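Local atomic coordinates of protein (TC3 transposase) (Caenorhabditis elegans, PDB entry 1TC3), a protein that binds specifically to the terminal inverted repeats of the Tc3 transposon and makes double-strand breaks at its ends, allowing the element to be excised and probably reinserted. Residues A12-M17 with H25-K30. Residues are numbered along the deposited sequence; the frame is centred on the assembly and turned at random.
With nucleotides of chain A.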
loop_
_atom_site.group_PDB
_atom_site.type_symbol
_atom_site.label_atom_id
_atom_site.label_comp_id
_atom_site.label_asym_id
_atom_site.label_seq_id
_atom_site.Cartn_x
_atom_site.Cartn_y
_atom_site.Cartn_z
ATOM N N ALA C 12 -2.485 3.565 -5.797
ATOM C CA ALA C 12 -3.789 3.615 -6.443
ATOM C C ALA C 12 -4.389 2.221 -6.498
ATOM O O ALA C 12 -5.582 2.015 -6.368
ATOM C CB ALA C 12 -3.640 4.165 -7.860
ATOM N N GLN C 13 -3.526 1.258 -6.720
ATOM C CA GLN C 13 -3.957 -0.094 -6.739
ATOM C C GLN C 13 -4.456 -0.438 -5.328
ATOM O O GLN C 13 -5.588 -0.865 -5.057
ATOM C CB GLN C 13 -2.735 -0.903 -7.150
ATOM C CG GLN C 13 -2.405 -0.620 -8.612
ATOM C CD GLN C 13 -1.208 -1.412 -9.052
ATOM O OE1 GLN C 13 -0.294 -1.651 -8.256
ATOM N NE2 GLN C 13 -1.188 -1.783 -10.336
ATOM N N LEU C 14 -3.588 -0.206 -4.389
ATOM C CA LEU C 14 -3.913 -0.437 -3.027
ATOM C C LEU C 14 -5.246 0.135 -2.667
ATOM O O LEU C 14 -5.932 -0.372 -1.804
ATOM C CB LEU C 14 -2.921 0.313 -2.140
ATOM C CG LEU C 14 -1.542 -0.286 -2.209
ATOM C CD1 LEU C 14 -0.713 0.359 -1.125
ATOM C CD2 LEU C 14 -1.622 -1.785 -1.934
ATOM N N ASP C 15 -5.611 1.248 -3.236
ATOM C CA ASP C 15 -6.863 1.797 -2.776
ATOM C C ASP C 15 -8.019 1.016 -3.290
ATOM O O ASP C 15 -9.031 0.897 -2.620
ATOM C CB ASP C 15 -7.067 3.301 -3.046
ATOM C CG ASP C 15 -5.881 4.145 -2.769
ATOM O OD1 ASP C 15 -5.601 4.238 -1.494
ATOM O OD2 ASP C 15 -5.250 4.656 -3.667
ATOM N N VAL C 16 -7.856 0.518 -4.495
ATOM C CA VAL C 16 -8.917 -0.244 -5.116
ATOM C C VAL C 16 -9.041 -1.602 -4.454
ATOM O O VAL C 16 -10.124 -1.998 -4.062
ATOM C CB VAL C 16 -8.695 -0.335 -6.605
ATOM C CG1 VAL C 16 -7.659 -1.401 -6.923
ATOM C CG2 VAL C 16 -10.006 -0.624 -7.303
ATOM N N MET C 17 -7.905 -2.265 -4.276
ATOM C CA MET C 17 -7.812 -3.551 -3.630
ATOM C C MET C 17 -8.444 -3.548 -2.252
ATOM O O MET C 17 -9.111 -4.471 -1.810
ATOM C CB MET C 17 -6.353 -3.949 -3.532
ATOM C CG MET C 17 -5.911 -4.682 -4.765
ATOM S SD MET C 17 -4.182 -5.068 -4.559
ATOM C CE MET C 17 -4.086 -6.469 -5.666
ATOM N N HIS C 25 -1.901 -9.882 2.647
ATOM C CA HIS C 25 -0.968 -10.769 2.026
ATOM C C HIS C 25 -1.150 -10.851 0.533
ATOM O O HIS C 25 -0.198 -10.936 -0.200
ATOM C CB HIS C 25 -1.097 -12.166 2.643
ATOM C CG HIS C 25 -0.301 -12.454 3.850
ATOM N ND1 HIS C 25 0.958 -13.073 3.770
ATOM C CD2 HIS C 25 -0.603 -12.265 5.151
ATOM C CE1 HIS C 25 1.410 -13.256 5.021
ATOM N NE2 HIS C 25 0.477 -12.785 5.876
ATOM N N GLU C 26 -2.370 -10.887 0.051
ATOM C CA GLU C 26 -2.504 -11.011 -1.380
ATOM C C GLU C 26 -2.032 -9.738 -2.070
ATOM O O GLU C 26 -1.369 -9.717 -3.122
ATOM C CB GLU C 26 -3.913 -11.424 -1.803
ATOM C CG GLU C 26 -3.987 -11.814 -3.296
ATOM C CD GLU C 26 -5.348 -12.333 -3.670
ATOM O OE1 GLU C 26 -6.296 -11.904 -2.874
ATOM O OE2 GLU C 26 -5.546 -13.090 -4.611
ATOM N N MET C 27 -2.355 -8.639 -1.416
ATOM C CA MET C 27 -1.977 -7.318 -1.867
ATOM C C MET C 27 -0.463 -7.279 -2.079
ATOM O O MET C 27 0.056 -6.904 -3.116
ATOM C CB MET C 27 -2.406 -6.352 -0.751
ATOM C CG MET C 27 -3.729 -5.690 -1.054
ATOM S SD MET C 27 -4.246 -4.520 0.222
ATOM C CE MET C 27 -5.758 -3.981 -0.625
ATOM N N SER C 28 0.297 -7.709 -1.098
ATOM C CA SER C 28 1.722 -7.689 -1.312
ATOM C C SER C 28 2.086 -8.488 -2.494
ATOM O O SER C 28 2.886 -8.098 -3.302
ATOM C CB SER C 28 2.511 -8.318 -0.177
ATOM O OG SER C 28 2.182 -7.631 1.008
ATOM N N ARG C 29 1.531 -9.651 -2.596
ATOM C CA ARG C 29 1.963 -10.446 -3.709
ATOM C C ARG C 29 1.648 -9.774 -4.996
ATOM O O ARG C 29 2.434 -9.770 -5.951
ATOM C CB ARG C 29 1.423 -11.863 -3.655
ATOM C CG ARG C 29 1.651 -12.543 -2.314
ATOM C CD ARG C 29 1.179 -13.985 -2.371
ATOM N NE ARG C 29 -0.005 -14.222 -1.563
ATOM C CZ ARG C 29 -1.218 -14.340 -2.068
ATOM N NH1 ARG C 29 -1.461 -14.275 -3.397
ATOM N NH2 ARG C 29 -2.208 -14.547 -1.195
ATOM N N LYS C 30 0.473 -9.203 -4.988
ATOM C CA LYS C 30 0.020 -8.563 -6.191
ATOM C C LYS C 30 0.952 -7.462 -6.702
ATOM O O LYS C 30 1.263 -7.435 -7.878
ATOM C CB LYS C 30 -1.434 -8.145 -6.099
ATOM C CG LYS C 30 -2.364 -9.062 -6.862
ATOM C CD LYS C 30 -2.109 -10.507 -6.496
ATOM C CE LYS C 30 -2.934 -11.507 -7.280
ATOM N NZ LYS C 30 -2.882 -12.848 -6.671
ATOM P P DG A 7 -4.299 -10.809 5.991
ATOM O OP1 DG A 7 -5.262 -9.689 5.918
ATOM O OP2 DG A 7 -3.099 -11.001 5.161
ATOM O "O5'" DG A 7 -3.774 -10.730 7.469
ATOM C "C5'" DG A 7 -4.783 -10.387 8.363
ATOM C "C4'" DG A 7 -4.350 -10.768 9.752
ATOM O "O4'" DG A 7 -3.836 -12.121 9.795
ATOM C "C3'" DG A 7 -3.123 -10.033 10.180
ATOM O "O3'" DG A 7 -3.471 -8.705 10.449
ATOM C "C2'" DG A 7 -2.765 -10.809 11.451
ATOM C "C1'" DG A 7 -2.903 -12.199 10.869
ATOM N N9 DG A 7 -1.657 -12.517 10.262
ATOM C C8 DG A 7 -1.389 -12.527 8.928
ATOM N N7 DG A 7 -0.143 -12.834 8.682
ATOM C C5 DG A 7 0.439 -12.992 9.942
ATOM C C6 DG A 7 1.771 -13.279 10.319
ATOM O O6 DG A 7 2.773 -13.501 9.619
ATOM N N1 DG A 7 1.903 -13.347 11.675
ATOM C C2 DG A 7 0.917 -13.129 12.584
ATOM N N2 DG A 7 1.292 -13.255 13.865
ATOM N N3 DG A 7 -0.333 -12.836 12.264
ATOM C C4 DG A 7 -0.478 -12.744 10.925
ATOM P P DG A 6 -3.862 -15.145 2.012
ATOM O OP1 DG A 6 -4.504 -14.412 0.928
ATOM O OP2 DG A 6 -2.404 -15.251 2.105
ATOM O "O5'" DG A 6 -4.298 -14.610 3.437
ATOM C "C5'" DG A 6 -5.615 -14.432 3.900
ATOM C "C4'" DG A 6 -5.646 -14.424 5.434
ATOM O "O4'" DG A 6 -5.070 -15.640 5.964
ATOM C "C3'" DG A 6 -4.764 -13.421 6.141
ATOM O "O3'" DG A 6 -5.222 -12.115 5.907
ATOM C "C2'" DG A 6 -5.026 -13.911 7.566
ATOM C "C1'" DG A 6 -4.743 -15.383 7.332
ATOM N N9 DG A 6 -3.341 -15.643 7.499
ATOM C C8 DG A 6 -2.491 -15.874 6.452
ATOM N N7 DG A 6 -1.258 -16.108 6.829
ATOM C C5 DG A 6 -1.316 -16.049 8.208
ATOM C C6 DG A 6 -0.286 -16.186 9.162
ATOM O O6 DG A 6 0.936 -16.404 8.967
ATOM N N1 DG A 6 -0.798 -16.041 10.451
ATOM C C2 DG A 6 -2.125 -15.771 10.742
ATOM N N2 DG A 6 -2.445 -15.641 12.028
ATOM N N3 DG A 6 -3.089 -15.615 9.848
ATOM C C4 DG A 6 -2.603 -15.754 8.619
#
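Two methionines, Met17 and Met27, carry most of this helix-helix contact, their unbranched chains sliding past each other in opposite directions. Met17 SD lies 3.6 Å from Met27 CG. Both chains are extended beyond CG, which points the methyl end of Met27 toward the backbone of 12-17 and that of Met17 the other way, toward Lys30, whose side chain it crosses at about a right angle. The approaches of Met27 CE to Met17 CB and of Met17 CE to Lys30 CB are modelled too tightly, so these methyl positions are doubtful. Leu14 adds its CD2 branch at 4.4 Å from Met27 SD, and Val22 in the connecting loop touches both methionines. No hydrogen bond joins the segments, which run roughly antiparallel (148°), with their axes 11.0 Å apart at closest approach, a spacing bridged by the long side chains.

Helix 24-31 turns another side to the DNA. There His25 NE2 donates to N7 of DG7 of chain A at 2.9 Å, with an N-H...N angle of 155°, and so contacts the guanine's major-groove edge, while the backbone N of His25 donates to the same nucleotide's phosphate oxygen OP2, although the position of that oxygen is less certain. With the imidazole gone, as in an alanine here, N7 of this guanine would probably be left without its donor and the direct base contact would be lost. Arg29 is bent at chi3 (-111°); one guanidinium face lies near Glu26 CA, offset toward the rim, and NH2 makes a weak hydrogen bond to OP2 of DG6 of chain A. Lys30 NZ forms a salt bridge with Glu26 OE2, its hydrogen bond weak. Helix 35-43 touches Leu14 through Tyr41, and this contact packs helix 8-19 against helix 24-31 in the helix-turn-helix specific DNA-binding domain of the Tc3 transposase, a Tc1/mariner family member.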